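Local coordinates for hypothetical protein (Bacteroides caccae, PDB 4M8R) that is of unknown function but joins an N-terminal Ig-like domain to a WD40-like beta-propeller domain, as members of the DUF4784 family do, at residues Ile11-Ala16 with Glu99-Gly104; Val18-Gln23 with Ile30-Gly35; Arg80-Lys85 with Val106-Gly111; His149-Ser154 with Gly172-Phe177; Gly204-Ala209 with Leu219-Ala224. All coordinates share one frame; numbering follows the deposited sequence.

Contact 1. Residues Ile11-Ala16 with Glu99-Gly104; sequences ILVTNA and ERMSLG
E99 opens the contact by laying its CB against CD2 of L12 at 3.9 Å, while its carboxylate leads away from the N-terminal segment. R100 points its side chain the other way, to a salt bridge with D45, and gives L12 little more than its backbone. M101 is a selenomethionine. Its CG stands anti to the backbone N (chi1 -166°), which sends the chain out from the strand under the loop 11-13. CB takes CD1 of L12 at 4.0 Å, the two side chains running past each other in opposite senses; farther out, SE lies 3.9 Å from CG2 of V13 and CE reaches the carbonyl O of V13 at 3.6 Å. L103 closes the row with CD2, which touches CB of A16 at 4.1 Å and also meets V13 CG2. Apart from V13 O, this is apolar packing at the surface of the Ig-like domain: the N-terminal loop lies over strand 99-108, L12 and V13 also rest on L94 of strand 88-96, and L103 reaches I33 of strand 30-36.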
# COMPACT_ATOMS: atom_id res chain seq x y z
N ILE A 11 -30.04 -33.17 -5.36
CA ILE A 11 -30.72 -31.89 -5.59
C ILE A 11 -31.36 -31.47 -4.27
O ILE A 11 -32.14 -32.23 -3.70
CB ILE A 11 -31.82 -32.00 -6.66
CG1 ILE A 11 -31.25 -32.52 -7.99
CG2 ILE A 11 -32.51 -30.66 -6.87
CD1 ILE A 11 -32.28 -33.13 -8.91
N LEU A 12 -31.02 -30.29 -3.78
CA LEU A 12 -31.45 -29.88 -2.44
C LEU A 12 -32.95 -29.58 -2.36
O LEU A 12 -33.62 -30.03 -1.43
CB LEU A 12 -30.66 -28.65 -1.98
CG LEU A 12 -29.13 -28.80 -1.91
CD1 LEU A 12 -28.50 -27.55 -1.32
CD2 LEU A 12 -28.72 -30.03 -1.11
N VAL A 13 -33.45 -28.83 -3.33
CA VAL A 13 -34.85 -28.43 -3.35
C VAL A 13 -35.37 -28.42 -4.78
O VAL A 13 -34.64 -28.13 -5.72
CB VAL A 13 -35.07 -27.03 -2.71
CG1 VAL A 13 -34.87 -27.08 -1.20
CG2 VAL A 13 -34.16 -25.98 -3.33
N THR A 14 -36.65 -28.74 -4.93
CA THR A 14 -37.28 -28.84 -6.23
C THR A 14 -38.26 -27.68 -6.43
O THR A 14 -38.70 -27.07 -5.46
CB THR A 14 -38.04 -30.16 -6.35
OG1 THR A 14 -38.77 -30.39 -5.13
CG2 THR A 14 -37.06 -31.31 -6.57
N ASN A 15 -38.57 -27.39 -7.70
CA ASN A 15 -39.47 -26.29 -8.06
C ASN A 15 -39.08 -24.99 -7.36
O ASN A 15 -39.94 -24.25 -6.89
CB ASN A 15 -40.91 -26.64 -7.72
CG ASN A 15 -41.32 -27.98 -8.27
OD1 ASN A 15 -41.61 -28.91 -7.52
ND2 ASN A 15 -41.32 -28.10 -9.59
N ALA A 16 -37.78 -24.73 -7.29
CA ALA A 16 -37.25 -23.64 -6.50
C ALA A 16 -36.86 -22.44 -7.35
O ALA A 16 -36.70 -22.55 -8.56
CB ALA A 16 -36.05 -24.11 -5.69
N GLU A 99 -23.15 -28.81 0.77
CA GLU A 99 -23.70 -28.59 -0.57
C GLU A 99 -24.19 -27.16 -0.82
O GLU A 99 -24.69 -26.50 0.10
CB GLU A 99 -24.87 -29.55 -0.85
CG GLU A 99 -24.66 -31.02 -0.50
CD GLU A 99 -23.81 -31.78 -1.50
OE1 GLU A 99 -23.03 -31.13 -2.23
OE2 GLU A 99 -23.92 -33.02 -1.54
N ARG A 100 -24.07 -26.71 -2.07
CA ARG A 100 -24.65 -25.45 -2.53
C ARG A 100 -25.47 -25.65 -3.80
O ARG A 100 -25.12 -26.48 -4.65
CB ARG A 100 -23.57 -24.39 -2.77
CG ARG A 100 -23.05 -23.75 -1.49
CD ARG A 100 -22.12 -22.58 -1.75
NE ARG A 100 -21.72 -21.94 -0.49
CZ ARG A 100 -20.77 -22.39 0.35
NH1 ARG A 100 -20.09 -23.51 0.09
NH2 ARG A 100 -20.51 -21.72 1.47
N MSE A 101 -26.58 -24.92 -3.91
CA MSE A 101 -27.43 -24.94 -5.10
C MSE A 101 -27.79 -23.52 -5.43
O MSE A 101 -28.21 -22.76 -4.56
CB MSE A 101 -28.71 -25.74 -4.85
CG MSE A 101 -29.45 -26.07 -6.15
SE MSE A 101 -31.24 -26.81 -5.77
CE MSE A 101 -32.15 -26.07 -7.36
N SER A 102 -27.64 -23.16 -6.70
CA SER A 102 -28.00 -21.83 -7.17
C SER A 102 -29.51 -21.71 -7.27
O SER A 102 -30.16 -22.55 -7.89
CB SER A 102 -27.38 -21.55 -8.53
OG SER A 102 -27.67 -20.23 -8.93
N LEU A 103 -30.07 -20.67 -6.65
CA LEU A 103 -31.51 -20.43 -6.69
C LEU A 103 -31.86 -19.39 -7.73
O LEU A 103 -32.93 -19.45 -8.34
CB LEU A 103 -32.00 -19.97 -5.32
CG LEU A 103 -31.82 -20.98 -4.19
CD1 LEU A 103 -32.07 -20.30 -2.85
CD2 LEU A 103 -32.73 -22.19 -4.35
N GLY A 104 -30.98 -18.41 -7.93
CA GLY A 104 -31.22 -17.35 -8.90
C GLY A 104 -30.30 -16.16 -8.72
O GLY A 104 -29.41 -16.17 -7.86

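Contact 2. Residues Val18-Gln23 with Ile30-Gly35; sequences VTEANQ and IVHIYG. With PO4 (phosphate ion), chain F.
The imidazole of H32 is held at its edge by E20, whose OE2 accepts from ND1 at 2.8 Å through its syn lone pair, only 3° out of the ring plane. Carboxylate and ring are nearly coplanar, 24° apart, and CG2 of I30 sits over one ring face, toward the rim. At another point of the edge NE2 donates to O2 of a phosphate ion at 2.7 Å; S78 also binds this ion, which probably came from the crystallisation liquor. The ring of Y34 has T19 N near its plane, at the edge, and its CE2 lies 3.7 Å from V18 N. V18 and I33 form an antiparallel, non-hydrogen-bonded pair where strand 16-18 runs beside strand 30-36 at the margin of the Ig-like sheet; a type I turn from V18 to A21 then places E20 beside the strand. E20's chain is bent at chi2 (79°), and its carboxylate spans backbone and side chain of one residue, OE1 taking H32 N at 2.9 Å. In return T19 N donates to H32 O, also at 2.9 Å. Beneath these polar groups CG1 of V18 packs against CG1 of V31, and the second valine's CG1 also touches E20 OE1 at 3.4 Å.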
# COMPACT_ATOMS: atom_id res chain seq x y z
N VAL A 18 -36.07 -17.72 -7.03
CA VAL A 18 -36.14 -16.46 -6.31
C VAL A 18 -37.28 -15.66 -6.92
O VAL A 18 -37.32 -15.48 -8.12
CB VAL A 18 -34.83 -15.68 -6.46
CG1 VAL A 18 -34.85 -14.42 -5.60
CG2 VAL A 18 -33.65 -16.56 -6.08
N THR A 19 -38.19 -15.20 -6.08
CA THR A 19 -39.35 -14.45 -6.57
C THR A 19 -38.90 -13.25 -7.39
O THR A 19 -39.43 -13.01 -8.47
CB THR A 19 -40.24 -13.98 -5.40
OG1 THR A 19 -40.70 -15.11 -4.67
CG2 THR A 19 -41.44 -13.19 -5.91
N GLU A 20 -37.90 -12.53 -6.90
CA GLU A 20 -37.41 -11.33 -7.57
C GLU A 20 -36.28 -11.62 -8.56
O GLU A 20 -35.46 -10.75 -8.85
CB GLU A 20 -36.94 -10.30 -6.52
CG GLU A 20 -38.02 -9.84 -5.55
CD GLU A 20 -38.30 -10.82 -4.42
OE1 GLU A 20 -37.62 -11.87 -4.32
OE2 GLU A 20 -39.21 -10.55 -3.61
N ALA A 21 -36.24 -12.84 -9.10
CA ALA A 21 -35.16 -13.25 -10.00
C ALA A 21 -35.00 -12.31 -11.18
O ALA A 21 -35.99 -11.90 -11.79
CB ALA A 21 -35.39 -14.67 -10.49
N ASN A 22 -33.76 -11.94 -11.47
CA ASN A 22 -33.41 -11.08 -12.60
C ASN A 22 -33.97 -9.66 -12.54
O ASN A 22 -33.99 -8.96 -13.54
CB ASN A 22 -33.80 -11.75 -13.91
CG ASN A 22 -33.11 -13.09 -14.10
OD1 ASN A 22 -31.91 -13.22 -13.87
ND2 ASN A 22 -33.87 -14.09 -14.52
N GLN A 23 -34.40 -9.23 -11.36
CA GLN A 23 -34.90 -7.88 -11.17
C GLN A 23 -33.88 -7.07 -10.39
O GLN A 23 -32.91 -7.61 -9.84
CB GLN A 23 -36.23 -7.90 -10.42
CG GLN A 23 -37.35 -8.61 -11.16
CD GLN A 23 -38.65 -8.65 -10.38
OE1 GLN A 23 -38.80 -7.99 -9.34
NE2 GLN A 23 -39.61 -9.43 -10.87
N ILE A 30 -36.46 -7.05 1.24
CA ILE A 30 -36.66 -8.47 1.46
C ILE A 30 -36.78 -9.18 0.12
O ILE A 30 -37.60 -8.81 -0.71
CB ILE A 30 -37.96 -8.72 2.25
CG1 ILE A 30 -37.92 -8.04 3.62
CG2 ILE A 30 -38.20 -10.22 2.41
CD1 ILE A 30 -36.81 -8.54 4.53
N VAL A 31 -35.96 -10.20 -0.08
CA VAL A 31 -36.06 -11.07 -1.25
C VAL A 31 -36.60 -12.43 -0.82
O VAL A 31 -36.25 -12.94 0.24
CB VAL A 31 -34.68 -11.22 -1.93
CG1 VAL A 31 -34.63 -12.44 -2.85
CG2 VAL A 31 -34.36 -9.95 -2.70
N HIS A 32 -37.47 -13.01 -1.65
CA HIS A 32 -38.17 -14.25 -1.30
C HIS A 32 -37.66 -15.42 -2.10
O HIS A 32 -37.46 -15.33 -3.31
CB HIS A 32 -39.66 -14.09 -1.55
CG HIS A 32 -40.26 -12.96 -0.80
ND1 HIS A 32 -40.27 -11.67 -1.28
CD2 HIS A 32 -40.85 -12.91 0.42
CE1 HIS A 32 -40.86 -10.88 -0.40
NE2 HIS A 32 -41.22 -11.61 0.64
N ILE A 33 -37.47 -16.53 -1.40
CA ILE A 33 -37.02 -17.77 -2.00
C ILE A 33 -38.12 -18.80 -1.82
O ILE A 33 -38.72 -18.88 -0.75
CB ILE A 33 -35.75 -18.27 -1.29
CG1 ILE A 33 -34.57 -17.38 -1.68
CG2 ILE A 33 -35.46 -19.72 -1.66
CD1 ILE A 33 -33.39 -17.54 -0.74
N TYR A 34 -38.36 -19.60 -2.85
CA TYR A 34 -39.40 -20.62 -2.81
C TYR A 34 -38.85 -21.97 -3.27
O TYR A 34 -37.79 -22.04 -3.88
CB TYR A 34 -40.60 -20.22 -3.66
CG TYR A 34 -40.30 -20.01 -5.12
CD1 TYR A 34 -40.36 -21.06 -6.03
CD2 TYR A 34 -39.96 -18.75 -5.61
CE1 TYR A 34 -40.10 -20.86 -7.37
CE2 TYR A 34 -39.69 -18.54 -6.95
CZ TYR A 34 -39.76 -19.60 -7.83
OH TYR A 34 -39.49 -19.39 -9.16
N GLY A 35 -39.60 -23.03 -2.97
CA GLY A 35 -39.24 -24.39 -3.36
C GLY A 35 -39.77 -25.42 -2.38
O GLY A 35 -40.32 -25.07 -1.35
P PO4 F . -42.34 -11.04 4.02
O1 PO4 F . -43.52 -11.78 3.43
O2 PO4 F . -41.64 -10.24 2.94
O3 PO4 F . -42.81 -10.08 5.08
O4 PO4 F . -41.39 -12.05 4.62

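Contact 3. Residues Arg80-Lys85 with Val106-Gly111; sequences RMPYRK and VLLADG
Two backbone hydrogen bonds tie G111 to the loop 80-85: R84 N donates to G111 O at 2.7 Å, and G111 N to K85 O at 2.8 Å. The first is unusual in that R84 N stands 56° out of the carbonyl plane of G111. This is the side of the Ig-like domain that faces the propeller, the loop after strand 76-80 being clasped by the chain that leaves strand 99-108. Glycine suits the meeting point, since a CB on G111 would point into the loop, tight against R84 N and Y83 CA. K85 curls back so that NZ binds Y83 O at 3.1 Å, and R84 sends its guanidinium across to the WD40-like domain, to T161 O and a salt bridge with D180. Farther in, the contact becomes apolar. The CG of L108 lies anti to its own N (chi1 -177°), which carries both methyls toward the loop: CD1 meets CB of M81, a selenomethionine, at 3.7 Å, and CD2 comes to 3.8 Å from P82 O. Cutting L108 back to an alanine would probably open a gap beneath M81 and P82 and leave the end of M81 less firmly held. M81 is bent at chi2 and chi3, and its terminal CE meets V106 CG2 tip to tip at 3.9 Å.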
# COMPACT_ATOMS: atom_id res chain seq x y z
N ARG A 80 -32.75 -10.80 3.70
CA ARG A 80 -32.55 -9.36 3.59
C ARG A 80 -31.33 -9.08 2.72
O ARG A 80 -30.31 -9.73 2.88
CB ARG A 80 -32.38 -8.73 4.97
CG ARG A 80 -32.59 -7.22 4.97
CD ARG A 80 -32.65 -6.64 6.37
NE ARG A 80 -33.86 -7.03 7.09
CZ ARG A 80 -35.08 -6.50 6.91
NH1 ARG A 80 -35.29 -5.54 6.00
NH2 ARG A 80 -36.11 -6.94 7.63
N MSE A 81 -31.45 -8.13 1.80
CA MSE A 81 -30.33 -7.74 0.94
C MSE A 81 -29.46 -6.78 1.71
O MSE A 81 -29.96 -5.86 2.35
CB MSE A 81 -30.83 -7.10 -0.35
CG MSE A 81 -31.76 -7.99 -1.17
SE MSE A 81 -30.95 -9.74 -1.58
CE MSE A 81 -29.42 -9.12 -2.65
N PRO A 82 -28.13 -6.99 1.67
CA PRO A 82 -27.21 -6.20 2.48
C PRO A 82 -26.83 -4.83 1.91
O PRO A 82 -26.88 -4.61 0.70
CB PRO A 82 -25.97 -7.08 2.54
CG PRO A 82 -25.99 -7.82 1.25
CD PRO A 82 -27.43 -8.08 0.96
N TYR A 83 -26.43 -3.94 2.82
CA TYR A 83 -25.80 -2.67 2.47
C TYR A 83 -24.29 -2.87 2.32
O TYR A 83 -23.78 -3.97 2.52
CB TYR A 83 -26.07 -1.64 3.58
CG TYR A 83 -27.50 -1.17 3.65
CD1 TYR A 83 -28.45 -1.88 4.39
CD2 TYR A 83 -27.91 -0.01 3.00
CE1 TYR A 83 -29.76 -1.45 4.45
CE2 TYR A 83 -29.22 0.42 3.06
CZ TYR A 83 -30.14 -0.30 3.79
OH TYR A 83 -31.45 0.14 3.85
N ARG A 84 -23.60 -1.79 1.94
CA ARG A 84 -22.13 -1.70 1.94
C ARG A 84 -21.42 -2.40 0.79
O ARG A 84 -20.19 -2.49 0.79
CB ARG A 84 -21.53 -2.13 3.29
CG ARG A 84 -22.09 -1.35 4.48
CD ARG A 84 -21.37 -1.67 5.77
NE ARG A 84 -21.75 -0.71 6.81
CZ ARG A 84 -22.87 -0.75 7.53
NH1 ARG A 84 -23.77 -1.71 7.35
NH2 ARG A 84 -23.11 0.20 8.43
N LYS A 85 -22.15 -2.88 -0.21
CA LYS A 85 -21.52 -3.33 -1.44
C LYS A 85 -21.85 -2.35 -2.55
O LYS A 85 -22.84 -1.63 -2.48
CB LYS A 85 -22.00 -4.73 -1.83
CG LYS A 85 -22.13 -5.72 -0.69
CD LYS A 85 -20.82 -5.97 0.03
CE LYS A 85 -21.02 -6.93 1.19
NZ LYS A 85 -22.07 -6.48 2.15
N VAL A 106 -29.99 -11.66 -8.81
CA VAL A 106 -30.62 -10.35 -8.78
C VAL A 106 -29.57 -9.29 -9.01
O VAL A 106 -28.37 -9.54 -8.87
CB VAL A 106 -31.33 -10.06 -7.44
CG1 VAL A 106 -32.48 -11.03 -7.23
CG2 VAL A 106 -30.36 -10.13 -6.27
N LEU A 107 -30.02 -8.11 -9.42
CA LEU A 107 -29.15 -6.95 -9.52
C LEU A 107 -29.40 -6.10 -8.28
O LEU A 107 -30.53 -5.65 -8.05
CB LEU A 107 -29.45 -6.17 -10.80
CG LEU A 107 -28.60 -4.92 -11.07
CD1 LEU A 107 -27.12 -5.26 -11.09
CD2 LEU A 107 -29.02 -4.29 -12.39
N LEU A 108 -28.37 -5.92 -7.47
CA LEU A 108 -28.49 -5.19 -6.22
C LEU A 108 -27.95 -3.77 -6.40
O LEU A 108 -26.79 -3.59 -6.77
CB LEU A 108 -27.70 -5.90 -5.11
CG LEU A 108 -27.76 -5.31 -3.70
CD1 LEU A 108 -29.18 -5.31 -3.17
CD2 LEU A 108 -26.84 -6.09 -2.78
N ALA A 109 -28.79 -2.78 -6.15
CA ALA A 109 -28.40 -1.38 -6.31
C ALA A 109 -27.30 -1.03 -5.31
O ALA A 109 -27.15 -1.69 -4.30
CB ALA A 109 -29.60 -0.46 -6.13
N ASP A 110 -26.55 0.03 -5.61
CA ASP A 110 -25.43 0.44 -4.78
C ASP A 110 -25.85 0.62 -3.32
O ASP A 110 -26.85 1.26 -3.04
CB ASP A 110 -24.81 1.74 -5.32
CG ASP A 110 -23.55 2.14 -4.55
OD1 ASP A 110 -23.68 2.75 -3.47
OD2 ASP A 110 -22.44 1.86 -5.01
N GLY A 111 -25.08 0.04 -2.41
CA GLY A 111 -25.32 0.20 -0.98
C GLY A 111 -24.13 0.79 -0.24
O GLY A 111 -24.04 0.67 0.98

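Contact 4. Residues His149-Ser154 with Gly172-Phe177; sequences HPDFRS and GVQQPF
Mainly side chains join the type I turn 149-152 and the start of strand 153-156 to strand 173-177, within one four-stranded antiparallel sheet of the WD40-like domain; strand 163-170 runs between the two. H149 and F177 form the aromatic half. Their ring centroids are 4.2 Å apart and the planes are inclined at 34°, an oblique pairing in which NE2 of H149 lies over one face of F177, toward its rim. F152 brings its ring edge to F177 O, with CE1 at 4.1 Å, and both F152 and H149 set edge-to-face against W186. The polar half is R153 with Q174, whose chain bends at chi2 (-69°) to bring OE1 to the guanidinium. NH2 of R153 donates to it at 2.9 Å, 55° out of the amide's carbonyl plane, and NE adds a weak bond. R153 NH1 makes a salt bridge with D259, and Q174 NE2 binds E169 OE1. Bonds at both ends probably fix which way round the amide lies, and D259 probably balances the guanidinium's charge.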
# COMPACT_ATOMS: atom_id res chain seq x y z
N HIS A 149 -31.74 0.92 23.66
CA HIS A 149 -30.65 1.11 24.62
C HIS A 149 -30.56 2.59 25.01
O HIS A 149 -29.63 3.29 24.59
CB HIS A 149 -29.31 0.61 24.04
CG HIS A 149 -29.29 -0.86 23.75
ND1 HIS A 149 -29.32 -1.81 24.75
CD2 HIS A 149 -29.26 -1.54 22.58
CE1 HIS A 149 -29.30 -3.01 24.20
NE2 HIS A 149 -29.27 -2.87 22.89
N PRO A 150 -31.52 3.06 25.82
CA PRO A 150 -31.58 4.49 26.16
C PRO A 150 -30.39 4.99 26.97
O PRO A 150 -30.15 6.18 27.03
CB PRO A 150 -32.87 4.60 26.97
CG PRO A 150 -33.08 3.24 27.55
CD PRO A 150 -32.53 2.28 26.55
N ASP A 151 -29.66 4.06 27.59
CA ASP A 151 -28.49 4.39 28.40
C ASP A 151 -27.18 4.38 27.59
O ASP A 151 -26.09 4.38 28.17
CB ASP A 151 -28.38 3.41 29.58
CG ASP A 151 -28.31 1.94 29.14
OD1 ASP A 151 -28.92 1.59 28.10
OD2 ASP A 151 -27.66 1.14 29.85
N PHE A 152 -27.29 4.38 26.26
CA PHE A 152 -26.13 4.32 25.36
C PHE A 152 -25.11 5.37 25.76
O PHE A 152 -25.44 6.54 25.92
CB PHE A 152 -26.57 4.51 23.91
CG PHE A 152 -25.60 3.99 22.87
CD1 PHE A 152 -24.95 2.78 23.03
CD2 PHE A 152 -25.39 4.70 21.70
CE1 PHE A 152 -24.08 2.31 22.06
CE2 PHE A 152 -24.53 4.23 20.72
CZ PHE A 152 -23.87 3.03 20.90
N ARG A 153 -23.86 4.94 25.89
CA ARG A 153 -22.85 5.67 26.64
C ARG A 153 -21.49 5.53 25.98
O ARG A 153 -21.23 4.53 25.31
CB ARG A 153 -22.80 5.08 28.04
CG ARG A 153 -22.26 5.96 29.13
CD ARG A 153 -22.58 5.35 30.48
NE ARG A 153 -21.98 4.02 30.62
CZ ARG A 153 -21.00 3.69 31.48
NH1 ARG A 153 -20.49 4.59 32.32
NH2 ARG A 153 -20.55 2.45 31.51
N SER A 154 -20.62 6.51 26.17
CA SER A 154 -19.23 6.43 25.70
C SER A 154 -19.20 6.20 24.19
O SER A 154 -18.51 5.31 23.69
CB SER A 154 -18.49 5.32 26.44
OG SER A 154 -17.10 5.39 26.19
N GLY A 172 -27.65 -7.32 32.90
CA GLY A 172 -27.13 -6.86 34.18
C GLY A 172 -25.73 -6.29 34.18
O GLY A 172 -25.21 -5.96 35.25
N VAL A 173 -25.10 -6.19 33.01
CA VAL A 173 -23.75 -5.62 32.91
C VAL A 173 -23.59 -4.69 31.71
O VAL A 173 -24.42 -4.70 30.80
CB VAL A 173 -22.65 -6.70 32.84
CG1 VAL A 173 -22.60 -7.51 34.13
CG2 VAL A 173 -22.85 -7.62 31.63
N GLN A 174 -22.52 -3.91 31.73
CA GLN A 174 -22.18 -3.02 30.63
C GLN A 174 -21.52 -3.81 29.51
O GLN A 174 -20.56 -4.56 29.75
CB GLN A 174 -21.24 -1.90 31.12
CG GLN A 174 -21.91 -0.85 32.00
CD GLN A 174 -22.89 0.02 31.21
OE1 GLN A 174 -22.49 0.74 30.29
NE2 GLN A 174 -24.16 -0.03 31.58
N GLN A 175 -22.03 -3.65 28.29
CA GLN A 175 -21.54 -4.37 27.12
C GLN A 175 -21.48 -3.46 25.90
O GLN A 175 -22.25 -2.51 25.79
CB GLN A 175 -22.46 -5.54 26.80
CG GLN A 175 -22.58 -6.55 27.92
CD GLN A 175 -23.05 -7.91 27.41
OE1 GLN A 175 -22.42 -8.49 26.53
NE2 GLN A 175 -24.14 -8.41 27.98
N PRO A 176 -20.56 -3.76 24.97
CA PRO A 176 -20.44 -2.96 23.76
C PRO A 176 -21.47 -3.32 22.69
O PRO A 176 -21.73 -4.50 22.45
CB PRO A 176 -19.03 -3.28 23.27
CG PRO A 176 -18.77 -4.65 23.77
CD PRO A 176 -19.48 -4.75 25.08
N PHE A 177 -22.04 -2.28 22.07
CA PHE A 177 -22.97 -2.43 20.95
C PHE A 177 -22.59 -1.53 19.79
O PHE A 177 -21.97 -0.49 19.98
CB PHE A 177 -24.37 -2.05 21.40
CG PHE A 177 -24.98 -3.04 22.34
CD1 PHE A 177 -25.72 -4.11 21.85
CD2 PHE A 177 -24.80 -2.91 23.71
CE1 PHE A 177 -26.28 -5.02 22.72
CE2 PHE A 177 -25.36 -3.82 24.57
CZ PHE A 177 -26.09 -4.88 24.08

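Contact 5. Residues Gly204-Ala209 with Leu219-Ala224; sequences GNDIAA and LYNVSA
A209, I207 and S223 lose the most surface in this beta hairpin. A209 forms an antiparallel hydrogen-bonded pair with Y220: A209 N to Y220 O and Y220 N to A209 O, both 2.8 Å. Its CB rests against CG1 of V222 at 3.8 Å. I207 continues the pairing through O, which takes V222 N at 3.1 Å, but its N turns to a side chain, donating to S223 OG at 2.9 Å and an almost straight 172°. S223 OG reaches that N because it sits between its own N and carbonyl carbon (chi1 64°), and a water links it to D206 OD2. N221 organises this end. OD1 receives S223 N and A224 N, both at 3.0 Å, an Asx turn extended to an Asx motif, while ND2 donates to D206 OD2 at 3.0 Å from 51° above the carboxylate plane. A leucine at N221 would probably leave D206 without this donor and the two backbone N-H groups of the turn without their acceptor. The hairpin belongs to a propeller-domain sheet with strand 196-201 beside 208-212 and strand 239-240 beside 217-221; F57 of the second subunit packs on A208 and L219, and its Y61 on N221.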
# COMPACT_ATOMS: atom_id res chain seq x y z
N GLY A 204 -5.80 3.08 16.08
CA GLY A 204 -5.55 3.32 14.67
C GLY A 204 -6.71 2.86 13.82
O GLY A 204 -7.29 3.64 13.06
N ASN A 205 -7.07 1.58 13.96
CA ASN A 205 -8.18 1.03 13.19
C ASN A 205 -8.95 -0.06 13.93
O ASN A 205 -9.49 -0.99 13.31
CB ASN A 205 -7.66 0.51 11.84
CG ASN A 205 -8.65 0.72 10.71
OD1 ASN A 205 -8.99 1.86 10.38
ND2 ASN A 205 -9.14 -0.37 10.12
N ASP A 206 -9.02 0.06 15.25
CA ASP A 206 -9.74 -0.92 16.08
C ASP A 206 -10.34 -0.23 17.30
O ASP A 206 -9.80 0.77 17.77
CB ASP A 206 -8.81 -2.05 16.53
CG ASP A 206 -8.25 -2.86 15.37
OD1 ASP A 206 -7.20 -2.46 14.81
OD2 ASP A 206 -8.85 -3.90 15.03
N ILE A 207 -11.45 -0.76 17.79
CA ILE A 207 -12.02 -0.35 19.06
C ILE A 207 -11.74 -1.47 20.04
O ILE A 207 -12.10 -2.62 19.79
CB ILE A 207 -13.55 -0.15 19.01
CG1 ILE A 207 -13.96 0.77 17.86
CG2 ILE A 207 -14.05 0.40 20.34
CD1 ILE A 207 -13.49 2.20 17.98
N ALA A 208 -11.11 -1.13 21.16
CA ALA A 208 -10.83 -2.10 22.20
C ALA A 208 -11.81 -1.92 23.35
O ALA A 208 -12.55 -0.95 23.39
CB ALA A 208 -9.40 -1.95 22.70
N ALA A 209 -11.81 -2.87 24.27
CA ALA A 209 -12.61 -2.74 25.48
C ALA A 209 -11.93 -3.46 26.64
O ALA A 209 -11.34 -4.52 26.45
CB ALA A 209 -14.01 -3.28 25.26
N LEU A 219 -7.88 -6.88 28.24
CA LEU A 219 -8.09 -6.00 27.10
C LEU A 219 -8.58 -6.83 25.91
O LEU A 219 -7.98 -7.84 25.58
CB LEU A 219 -6.79 -5.29 26.75
CG LEU A 219 -6.86 -4.23 25.65
CD1 LEU A 219 -7.78 -3.09 26.05
CD2 LEU A 219 -5.46 -3.72 25.34
N TYR A 220 -9.67 -6.39 25.29
CA TYR A 220 -10.31 -7.11 24.19
C TYR A 220 -10.39 -6.24 22.95
O TYR A 220 -10.49 -5.02 23.04
CB TYR A 220 -11.74 -7.48 24.55
CG TYR A 220 -11.91 -8.63 25.52
CD1 TYR A 220 -11.64 -8.48 26.87
CD2 TYR A 220 -12.41 -9.86 25.08
CE1 TYR A 220 -11.81 -9.54 27.75
CE2 TYR A 220 -12.59 -10.91 25.95
CZ TYR A 220 -12.30 -10.75 27.28
OH TYR A 220 -12.48 -11.80 28.14
N ASN A 221 -10.39 -6.89 21.79
CA ASN A 221 -10.76 -6.24 20.54
C ASN A 221 -12.22 -6.55 20.27
O ASN A 221 -12.58 -7.71 20.07
CB ASN A 221 -9.91 -6.75 19.39
CG ASN A 221 -10.19 -6.02 18.10
OD1 ASN A 221 -11.34 -5.73 17.77
ND2 ASN A 221 -9.13 -5.70 17.37
N VAL A 222 -13.06 -5.53 20.25
CA VAL A 222 -14.50 -5.73 20.10
C VAL A 222 -15.04 -5.19 18.79
O VAL A 222 -16.25 -5.19 18.59
CB VAL A 222 -15.29 -5.11 21.28
CG1 VAL A 222 -14.88 -5.78 22.57
CG2 VAL A 222 -15.10 -3.61 21.37
N SER A 223 -14.16 -4.73 17.91
CA SER A 223 -14.59 -4.24 16.60
C SER A 223 -14.26 -5.21 15.45
O SER A 223 -14.71 -5.00 14.33
CB SER A 223 -13.98 -2.86 16.33
OG SER A 223 -12.57 -2.92 16.25
N ALA A 224 -13.48 -6.25 15.74
CA ALA A 224 -13.08 -7.22 14.70
C ALA A 224 -14.25 -7.82 13.90
O ALA A 224 -14.10 -8.09 12.71
CB ALA A 224 -12.25 -8.34 15.32
O HOH W 1 -11.39 -3.97 14.12

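Overall arrangement
Contacts 1, 2 and 3 belong to the Ig-like domain and share its sheet; contacts 1 and 3 use the same strand, 99-108, from opposite ends, with centres about 22 Å apart. Contact 2 touches both: L103 packs on I33 and V18, and V31 on M81. Contacts 4 and 5 lie in the propeller domain, meeting through P176 and V222. Contact 1 is a surface contact and almost wholly apolar, without a hydrogen bond between its segments; contact 5 is the buried one and rich in them. The other three are partly buried: contact 2 relies on a carboxylate gripping a histidine, contact 3 on backbone bonds over an apolar base, contact 4 on an amide, a guanidinium and aromatic rings.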